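Local coordinates for protein geranylgeranyl pyrophosphate synthase (Geoglobus acetivorans, PDB 5JFQ) that catalyses the successive addition of three isopentenyl diphosphates to dimethylallyl diphosphate, giving geranylgeranyl diphosphate and a lesser amount of farnesyl diphosphate, at residues Thr80-Asp85 with Asp113-Glu118; Gln151-Ser156 with Val172-Gly177; Asp216-Ile221 with Gly278-Ala283; Leu242-Ala247 with Ile252-Phe257. All blocks are in the same frame, centred on the assembly; numbering follows the deposited sequence.

Contact 1 of 4, residues Thr80-Asp85 with Asp113-Glu118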
# COMPACT_ATOMS: atom_id res chain seq x y z
N THR B 80 -1.72 -3.06 8.20
CA THR B 80 -0.88 -2.32 9.14
C THR B 80 -0.16 -3.26 10.09
O THR B 80 1.05 -3.14 10.30
CB THR B 80 -1.69 -1.27 9.91
OG1 THR B 80 -2.75 -1.91 10.64
CG2 THR B 80 -2.27 -0.24 8.97
N LEU B 81 -0.89 -4.25 10.64
CA LEU B 81 -0.27 -5.25 11.51
C LEU B 81 1.01 -5.80 10.89
O LEU B 81 2.08 -5.81 11.54
CB LEU B 81 -1.23 -6.40 11.79
CG LEU B 81 -2.58 -6.06 12.41
CD1 LEU B 81 -3.26 -7.34 12.80
CD2 LEU B 81 -2.44 -5.11 13.59
N VAL B 82 0.92 -6.23 9.63
CA VAL B 82 2.05 -6.88 8.98
C VAL B 82 3.25 -5.93 8.90
O VAL B 82 4.36 -6.28 9.31
CB VAL B 82 1.63 -7.38 7.59
CG1 VAL B 82 2.81 -7.93 6.85
CG2 VAL B 82 0.53 -8.43 7.74
N HIS B 83 3.03 -4.71 8.41
CA HIS B 83 4.14 -3.77 8.32
C HIS B 83 4.61 -3.29 9.71
O HIS B 83 5.81 -3.03 9.90
CB HIS B 83 3.75 -2.60 7.43
CG HIS B 83 3.76 -2.96 5.97
ND1 HIS B 83 3.71 -2.01 4.97
CD2 HIS B 83 3.83 -4.16 5.35
CE1 HIS B 83 3.77 -2.61 3.80
NE2 HIS B 83 3.83 -3.92 4.00
N ASP B 84 3.70 -3.18 10.67
CA ASP B 84 4.10 -2.77 12.01
C ASP B 84 5.04 -3.80 12.62
O ASP B 84 6.08 -3.44 13.18
CB ASP B 84 2.88 -2.58 12.91
CG ASP B 84 2.16 -1.28 12.64
OD1 ASP B 84 2.65 -0.48 11.80
OD2 ASP B 84 1.11 -1.05 13.27
N ASP B 85 4.69 -5.08 12.50
CA ASP B 85 5.51 -6.15 13.06
C ASP B 85 6.90 -6.17 12.44
O ASP B 85 7.87 -6.54 13.11
CB ASP B 85 4.83 -7.50 12.88
CG ASP B 85 3.57 -7.62 13.71
OD1 ASP B 85 3.39 -6.79 14.62
OD2 ASP B 85 2.77 -8.54 13.45
N ASP B 113 1.56 -5.21 1.37
CA ASP B 113 1.30 -4.48 0.13
C ASP B 113 0.15 -5.10 -0.64
O ASP B 113 -0.60 -4.38 -1.32
CB ASP B 113 2.54 -4.47 -0.76
CG ASP B 113 3.60 -3.51 -0.28
OD1 ASP B 113 3.35 -2.74 0.67
OD2 ASP B 113 4.69 -3.51 -0.87
N THR B 114 -0.00 -6.43 -0.54
CA THR B 114 -1.08 -7.13 -1.22
C THR B 114 -2.41 -6.90 -0.53
O THR B 114 -3.41 -6.55 -1.17
CB THR B 114 -0.78 -8.63 -1.27
OG1 THR B 114 0.43 -8.87 -2.01
CG2 THR B 114 -1.96 -9.36 -1.91
N LEU B 115 -2.45 -7.11 0.78
CA LEU B 115 -3.62 -6.73 1.56
C LEU B 115 -4.02 -5.29 1.27
O LEU B 115 -5.20 -4.97 1.09
CB LEU B 115 -3.35 -6.95 3.05
CG LEU B 115 -3.26 -8.42 3.47
CD1 LEU B 115 -2.74 -8.60 4.91
CD2 LEU B 115 -4.61 -9.14 3.30
N TYR B 116 -3.02 -4.40 1.20
CA TYR B 116 -3.28 -2.97 1.00
C TYR B 116 -4.07 -2.74 -0.29
O TYR B 116 -5.08 -2.04 -0.30
CB TYR B 116 -1.95 -2.22 0.96
CG TYR B 116 -1.91 -0.76 1.42
CD1 TYR B 116 -3.07 -0.00 1.65
CD2 TYR B 116 -0.67 -0.15 1.60
CE1 TYR B 116 -2.96 1.34 2.06
CE2 TYR B 116 -0.55 1.17 1.98
CZ TYR B 116 -1.67 1.91 2.23
OH TYR B 116 -1.44 3.22 2.63
N ALA B 117 -3.59 -3.30 -1.41
CA ALA B 117 -4.34 -3.18 -2.66
C ALA B 117 -5.67 -3.92 -2.57
O ALA B 117 -6.70 -3.42 -3.03
CB ALA B 117 -3.50 -3.70 -3.83
N GLU B 118 -5.66 -5.12 -1.96
CA GLU B 118 -6.88 -5.91 -1.91
C GLU B 118 -7.99 -5.14 -1.22
O GLU B 118 -9.16 -5.25 -1.62
CB GLU B 118 -6.61 -7.24 -1.22
CG GLU B 118 -6.06 -8.31 -2.17
CD GLU B 118 -5.69 -9.62 -1.47
OE1 GLU B 118 -5.19 -9.58 -0.31
OE2 GLU B 118 -5.89 -10.70 -2.09
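The helix carrying the first aspartate-rich motif of this prenyltransferase fold meets helix 105-123 where V82 and H83 face L115 and D113. The imidazole presents its edge to the carboxylate: CE1 of H83 lies 3.2 Å from OD1 of D113, an oxygen close to the ring plane. The two flat groups are steeply turned, their planes 72° apart, and this edge contact is not a hydrogen bond. H83 holds CG beside its own backbone N (chi1 -75°), which carries the ring across to helix 105-123. There NE2 bonds to I109 O, while ND1 bonds to OD2 of D113 of the second subunit; reciprocally, OD2 of this chain's D113 takes ND1 of H83 of the second subunit. With an acceptor at each nitrogen, the ring may well carry a positive charge. A leucine here would probably leave the I109 carbonyl and the D113 carboxylate of the second subunit without their partners and weaken the dimer seam. Beside this, V82 CG2 meets L115 CD1 at 4.3 Å, an apolar contact. Helix 38-42 covers this side with Y39 on V82 and L40 on L115, whereas helix 130-159 packs on D84 and Y116.

Contact 2 of 4, residues Gln151-Ser156 with Val172-Gly177; sequences QFMDMS and VRKKTG
The side chains of Q151 and K175 run alongside each other and point the same way, so the contact is made along their length. The lysine methylenes lie on the glutamine: K175 CE is 3.5 Å from Q151 CB, and K175 CD is 3.4 Å from Q151 N. K175 starts with CG opposite its backbone N (chi1 -175°); a bend at chi2 (48°) then lays CD and CE along Q151, and a second bend at chi4 directs NZ to D84, with which it forms a salt bridge. The ammonium stays 4.1 Å from the glutamine oxygen, measured from K175 NZ to Q151 OE1. With an alanine in place of this lysine, D84 would probably lose its cationic partner and a gap would open beside the glutamine chain. Next to this pair, M153 and K174 cross at about a right angle, with M153 SD 4.2 Å from K174 NZ; that ammonium is paired with E170. Q151 also packs on L110 of the second subunit. A wider pi-type turn at 173-177 distorts the helix carrying K175 and T176, the Lys-Thr pair of trans-prenyltransferases. By similarity both bind dimethylallyl diphosphate, so the arrangement is consistent with one wall of the allylic diphosphate pocket.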
# COMPACT_ATOMS: atom_id res chain seq x y z
N GLN B 151 2.23 6.04 12.62
CA GLN B 151 3.29 5.08 12.91
C GLN B 151 4.66 5.73 12.84
O GLN B 151 5.54 5.43 13.66
CB GLN B 151 3.20 3.89 11.94
CG GLN B 151 4.35 2.88 12.06
CD GLN B 151 4.39 2.15 13.41
OE1 GLN B 151 3.50 2.31 14.25
NE2 GLN B 151 5.43 1.33 13.62
N PHE B 152 4.86 6.64 11.90
CA PHE B 152 6.11 7.38 11.87
C PHE B 152 6.24 8.30 13.08
O PHE B 152 7.35 8.49 13.60
CB PHE B 152 6.19 8.17 10.57
CG PHE B 152 7.45 8.94 10.41
CD1 PHE B 152 8.57 8.33 9.88
CD2 PHE B 152 7.51 10.27 10.76
CE1 PHE B 152 9.74 9.04 9.72
CE2 PHE B 152 8.67 10.99 10.60
CZ PHE B 152 9.79 10.38 10.09
N MET B 153 5.13 8.85 13.56
CA MET B 153 5.19 9.67 14.77
C MET B 153 5.52 8.81 15.99
O MET B 153 6.44 9.13 16.75
CB MET B 153 3.87 10.41 14.96
CG MET B 153 3.78 11.68 14.14
SD MET B 153 2.11 12.31 13.95
CE MET B 153 1.70 12.69 15.64
N ASP B 154 4.78 7.71 16.18
CA ASP B 154 5.00 6.81 17.31
C ASP B 154 6.45 6.37 17.38
O ASP B 154 7.06 6.37 18.46
CB ASP B 154 4.09 5.59 17.18
CG ASP B 154 3.92 4.87 18.47
OD1 ASP B 154 4.01 5.53 19.52
OD2 ASP B 154 3.66 3.65 18.44
N MET B 155 7.03 5.99 16.24
CA MET B 155 8.40 5.51 16.25
C MET B 155 9.38 6.65 16.47
O MET B 155 10.39 6.48 17.16
CB MET B 155 8.71 4.78 14.95
CG MET B 155 7.88 3.52 14.76
SD MET B 155 8.50 2.58 13.37
CE MET B 155 8.62 3.87 12.13
N SER B 156 9.09 7.82 15.89
CA SER B 156 9.90 9.00 16.20
C SER B 156 9.90 9.30 17.69
O SER B 156 10.91 9.78 18.22
CB SER B 156 9.38 10.21 15.43
OG SER B 156 8.23 10.75 16.06
N VAL B 172 -1.92 9.02 18.56
CA VAL B 172 -2.88 7.94 18.75
C VAL B 172 -4.10 8.16 17.87
O VAL B 172 -4.67 7.19 17.33
CB VAL B 172 -3.26 7.79 20.24
CG1 VAL B 172 -4.03 8.98 20.72
CG2 VAL B 172 -4.11 6.56 20.42
N ARG B 173 -4.48 9.42 17.66
CA ARG B 173 -5.62 9.71 16.80
C ARG B 173 -5.38 9.19 15.39
O ARG B 173 -6.27 8.58 14.78
CB ARG B 173 -5.88 11.22 16.80
CG ARG B 173 -6.94 11.69 15.84
CD ARG B 173 -6.71 13.14 15.43
NE ARG B 173 -7.28 13.37 14.12
CZ ARG B 173 -6.58 13.48 13.00
NH1 ARG B 173 -5.26 13.41 13.03
NH2 ARG B 173 -7.21 13.67 11.84
N LYS B 174 -4.17 9.40 14.86
CA LYS B 174 -3.81 8.89 13.54
C LYS B 174 -3.54 7.39 13.57
O LYS B 174 -4.02 6.65 12.71
CB LYS B 174 -2.59 9.63 13.01
CG LYS B 174 -2.76 11.10 12.71
CD LYS B 174 -1.51 11.60 12.00
CE LYS B 174 -1.60 13.04 11.55
NZ LYS B 174 -1.48 14.01 12.68
N LYS B 175 -2.77 6.92 14.56
CA LYS B 175 -2.20 5.58 14.46
C LYS B 175 -3.27 4.51 14.62
O LYS B 175 -3.28 3.51 13.88
CB LYS B 175 -1.09 5.38 15.50
CG LYS B 175 -0.35 4.03 15.37
CD LYS B 175 0.06 3.74 13.92
CE LYS B 175 0.57 2.31 13.70
NZ LYS B 175 -0.46 1.23 13.82
N THR B 176 -4.19 4.69 15.56
CA THR B 176 -5.25 3.72 15.75
C THR B 176 -6.66 4.31 15.73
O THR B 176 -7.63 3.55 15.66
CB THR B 176 -5.03 2.93 17.05
OG1 THR B 176 -4.98 3.85 18.15
CG2 THR B 176 -3.71 2.14 16.99
N GLY B 177 -6.81 5.64 15.75
CA GLY B 177 -8.10 6.27 15.87
C GLY B 177 -8.86 6.43 14.56
O GLY B 177 -10.03 6.01 14.46

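Contact 3 of 4, residues Asp216-Ile221 with Gly278-Ala283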
# COMPACT_ATOMS: atom_id res chain seq x y z
N ASP B 216 -5.52 -0.07 26.33
CA ASP B 216 -4.64 -1.16 25.94
C ASP B 216 -3.25 -0.98 26.53
O ASP B 216 -2.51 -1.95 26.71
CB ASP B 216 -4.57 -1.26 24.41
CG ASP B 216 -4.28 -2.68 23.92
OD1 ASP B 216 -4.93 -3.64 24.38
OD2 ASP B 216 -3.38 -2.83 23.07
N ASP B 217 -2.87 0.27 26.82
CA ASP B 217 -1.62 0.52 27.52
C ASP B 217 -1.76 0.27 29.02
O ASP B 217 -0.78 -0.11 29.68
CB ASP B 217 -1.16 1.96 27.27
CG ASP B 217 -1.07 2.28 25.79
OD1 ASP B 217 -0.86 1.33 25.00
OD2 ASP B 217 -1.21 3.47 25.43
N LEU B 218 -2.96 0.48 29.55
CA LEU B 218 -3.23 0.15 30.94
C LEU B 218 -3.18 -1.34 31.18
O LEU B 218 -2.71 -1.78 32.23
CB LEU B 218 -4.59 0.71 31.35
CG LEU B 218 -4.64 2.23 31.44
CD1 LEU B 218 -6.09 2.73 31.53
CD2 LEU B 218 -3.83 2.65 32.65
N LEU B 219 -3.64 -2.15 30.21
CA LEU B 219 -3.68 -3.60 30.38
C LEU B 219 -2.30 -4.22 30.55
O LEU B 219 -2.21 -5.40 30.92
CB LEU B 219 -4.40 -4.26 29.20
CG LEU B 219 -5.93 -4.19 29.11
CD1 LEU B 219 -6.44 -4.92 27.86
CD2 LEU B 219 -6.61 -4.76 30.36
N ASP B 220 -1.23 -3.47 30.27
CA ASP B 220 0.14 -3.93 30.51
C ASP B 220 0.59 -3.68 31.95
O ASP B 220 1.42 -4.42 32.49
CB ASP B 220 1.08 -3.25 29.52
CG ASP B 220 2.48 -3.78 29.59
OD1 ASP B 220 3.36 -3.04 30.09
OD2 ASP B 220 2.71 -4.93 29.15
N ILE B 221 0.05 -2.63 32.58
CA ILE B 221 0.17 -2.41 34.01
C ILE B 221 -0.76 -3.35 34.79
O ILE B 221 -0.47 -3.71 35.94
CB ILE B 221 -0.14 -0.92 34.30
CG1 ILE B 221 1.11 -0.06 34.12
CG2 ILE B 221 -0.76 -0.72 35.65
CD1 ILE B 221 0.87 1.37 34.52
N GLY B 278 -0.38 9.33 40.52
CA GLY B 278 -1.44 10.09 39.91
C GLY B 278 -1.22 10.04 38.42
O GLY B 278 -1.23 11.08 37.74
N ALA B 279 -1.02 8.83 37.89
CA ALA B 279 -0.83 8.64 36.45
C ALA B 279 -1.63 7.47 35.90
O ALA B 279 -2.20 7.59 34.81
CB ALA B 279 0.66 8.47 36.12
N VAL B 280 -1.69 6.33 36.60
CA VAL B 280 -2.57 5.25 36.16
C VAL B 280 -4.02 5.68 36.27
O VAL B 280 -4.86 5.36 35.42
CB VAL B 280 -2.30 3.96 36.94
CG1 VAL B 280 -3.23 2.86 36.47
CG2 VAL B 280 -0.87 3.52 36.78
N ASP B 281 -4.35 6.42 37.33
CA ASP B 281 -5.67 7.03 37.43
C ASP B 281 -5.93 7.95 36.25
O ASP B 281 -6.98 7.87 35.60
CB ASP B 281 -5.78 7.81 38.75
CG ASP B 281 -4.65 8.79 38.92
OD1 ASP B 281 -3.59 8.54 38.31
OD2 ASP B 281 -4.81 9.81 39.65
N TYR B 282 -4.97 8.83 35.95
CA TYR B 282 -5.12 9.77 34.84
C TYR B 282 -5.49 9.04 33.56
O TYR B 282 -6.38 9.47 32.82
CB TYR B 282 -3.84 10.58 34.66
CG TYR B 282 -4.01 11.80 33.79
CD1 TYR B 282 -4.37 13.03 34.35
CD2 TYR B 282 -3.83 11.75 32.41
CE1 TYR B 282 -4.54 14.16 33.56
CE2 TYR B 282 -3.99 12.88 31.62
CZ TYR B 282 -4.35 14.09 32.20
OH TYR B 282 -4.52 15.22 31.43
N ALA B 283 -4.85 7.89 33.31
CA ALA B 283 -5.10 7.14 32.09
C ALA B 283 -6.52 6.59 32.05
O ALA B 283 -7.26 6.83 31.09
CB ALA B 283 -4.08 6.02 31.94
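L218 and I221 meet V280 and A283 through apolar side chains, two residues one helical turn apart from each side. The methyl contacts of L218 are the more extensive. Its CD2 sits 3.5 Å from A283 CB and also 3.9 Å from V280 CG1, the leucine and valine chains crossing at a slant, while its CD1 additionally touches the backbone of A283. I221 makes a single end-on approach, with its CD1 3.6 Å from V280 CG2 and the two side chains tip to tip. V280 is thus shared between both partners: with CG1 opposite its backbone N (chi1 180°), one methyl is turned to L218 and the other to I221. Backbone bonding in 278-283 is local: A279 is the N-cap residue of helix 280-298, and A279 O accepts A283 N at 3.1 Å; G278 before it has a positive phi (80°) where the chain leaves the preceding helix. L274 and F275 of helix 264-276 pack on I221 and V280, and I243 of helix 242-249 reaches L218, I221 and A283. The sequence DDLLD at 216-220 matches the second aspartate-rich motif of the family, here backed on its apolar side by the start of helix 280-298.

Contact 4 of 4, residues Leu242-Ala247 with Ile252-Phe257; sequences LIVIKA and IELETF
A247 and I252 are joined by both backbone and side chain where the polypeptide turns out of helix 242-249. I252 N donates to A247 O at 2.9 Å with an N-H...O angle of 155°. I252 turns its CG1 beside its backbone N (chi1 -63°), which lays that methylene 3.8 Å from A247 CB and also close to the A247 carbonyl, so the isoleucine chain lies beside the bonded oxygen. The second cluster centres on V244. Its CG1, placed beside the backbone N (chi1 -57°), is the methyl that faces F257 and L254 and does the touching. F257 extends from the other segment with CG anti to its N; V244 CG1 comes to 4.1 Å from F257 CE1, the two side chains crossing at about a right angle and the methyl approaching the ring obliquely. L254, its chain bent at chi2, adds a looser contact, its CD2 lying 4.5 Å from V244 CG1. The loop 252-257 thus lies against one side of the helix. Around it, F248 meets the F257 ring edge-to-face, I235 of helix 233-236 packs on L254 and F257, and helix 264-276 packs on V244 through L274, while D270 OD2 of that helix accepts the hydrogen bond of T256 N.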
# COMPACT_ATOMS: atom_id res chain seq x y z
N LEU B 242 0.45 7.08 27.67
CA LEU B 242 -0.10 8.25 28.35
C LEU B 242 0.26 8.27 29.83
O LEU B 242 0.40 9.35 30.42
CB LEU B 242 -1.61 8.29 28.18
CG LEU B 242 -2.26 9.56 28.71
CD1 LEU B 242 -1.53 10.78 28.16
CD2 LEU B 242 -3.75 9.60 28.38
N ILE B 243 0.40 7.09 30.44
CA ILE B 243 0.78 7.00 31.85
C ILE B 243 2.17 7.58 32.07
O ILE B 243 2.36 8.53 32.84
CB ILE B 243 0.70 5.54 32.34
CG1 ILE B 243 1.19 4.60 31.23
CG2 ILE B 243 -0.70 5.16 32.76
CD1 ILE B 243 1.30 3.16 31.61
N VAL B 244 3.17 7.03 31.37
CA VAL B 244 4.54 7.50 31.52
C VAL B 244 4.70 8.93 31.04
O VAL B 244 5.71 9.57 31.35
CB VAL B 244 5.54 6.58 30.79
CG1 VAL B 244 5.42 5.14 31.29
CG2 VAL B 244 5.34 6.65 29.29
N ILE B 245 3.75 9.48 30.29
CA ILE B 245 3.90 10.88 29.90
C ILE B 245 3.41 11.79 31.01
O ILE B 245 4.02 12.83 31.29
CB ILE B 245 3.19 11.15 28.56
CG1 ILE B 245 4.00 10.53 27.43
CG2 ILE B 245 3.08 12.64 28.29
CD1 ILE B 245 3.36 10.65 26.10
N LYS B 246 2.32 11.40 31.68
CA LYS B 246 1.88 12.12 32.87
C LYS B 246 2.94 12.06 33.96
O LYS B 246 3.40 13.09 34.46
CB LYS B 246 0.55 11.55 33.37
N ALA B 247 3.36 10.85 34.31
CA ALA B 247 4.34 10.67 35.38
C ALA B 247 5.64 11.42 35.08
O ALA B 247 6.18 12.09 35.96
CB ALA B 247 4.62 9.18 35.59
N ILE B 252 8.64 11.85 37.52
CA ILE B 252 8.78 10.59 38.24
C ILE B 252 10.01 9.85 37.72
O ILE B 252 10.02 9.35 36.59
CB ILE B 252 7.52 9.73 38.09
CG1 ILE B 252 6.33 10.44 38.72
CG2 ILE B 252 7.75 8.36 38.72
CD1 ILE B 252 6.31 10.42 40.24
N GLU B 253 11.04 9.77 38.56
CA GLU B 253 12.24 9.00 38.23
C GLU B 253 11.88 7.53 38.05
O GLU B 253 11.40 6.86 38.98
CB GLU B 253 13.28 9.16 39.34
N LEU B 254 12.10 7.01 36.84
CA LEU B 254 11.65 5.68 36.46
C LEU B 254 12.86 4.82 36.15
O LEU B 254 13.53 5.02 35.13
CB LEU B 254 10.71 5.74 35.27
CG LEU B 254 9.85 4.48 35.24
CD1 LEU B 254 9.14 4.34 36.58
CD2 LEU B 254 8.86 4.56 34.10
N GLU B 255 13.11 3.84 37.01
CA GLU B 255 14.39 3.14 37.04
C GLU B 255 14.56 2.16 35.88
O GLU B 255 15.70 1.92 35.45
CB GLU B 255 14.54 2.39 38.37
N THR B 256 13.49 1.59 35.35
CA THR B 256 13.63 0.49 34.42
C THR B 256 13.04 0.80 33.04
O THR B 256 12.81 -0.11 32.24
CB THR B 256 13.02 -0.78 35.02
OG1 THR B 256 13.56 -1.94 34.39
CG2 THR B 256 11.48 -0.78 34.90
N PHE B 257 12.85 2.09 32.74
CA PHE B 257 12.17 2.45 31.51
C PHE B 257 12.97 2.08 30.26
O PHE B 257 12.38 1.73 29.24
CB PHE B 257 11.86 3.95 31.51
CG PHE B 257 10.97 4.38 30.40
CD1 PHE B 257 9.70 3.82 30.26
CD2 PHE B 257 11.39 5.32 29.47
CE1 PHE B 257 8.87 4.21 29.22
CE2 PHE B 257 10.57 5.71 28.43
CZ PHE B 257 9.30 5.16 28.30

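Contacts 1 and 3 are buried, whereas contacts 2 and 4 are partly buried. Contacts 1 and 2 adjoin through the salt bridge between D84 and K175 and both reach the second subunit, so their chemistry mixes charge with packing around the diphosphate and magnesium region inferred by similarity. Contacts 3 and 4 touch no other chain and are dominated by apolar groups, contact 4 adding one backbone hydrogen bond. Contact 4 is nested in the loop that contact 3 closes, and one isoleucine of the contact 4 helix joins the two. Contacts 1 and 3 lie on opposite sides of the chain's centre, their centres about 29 Å apart.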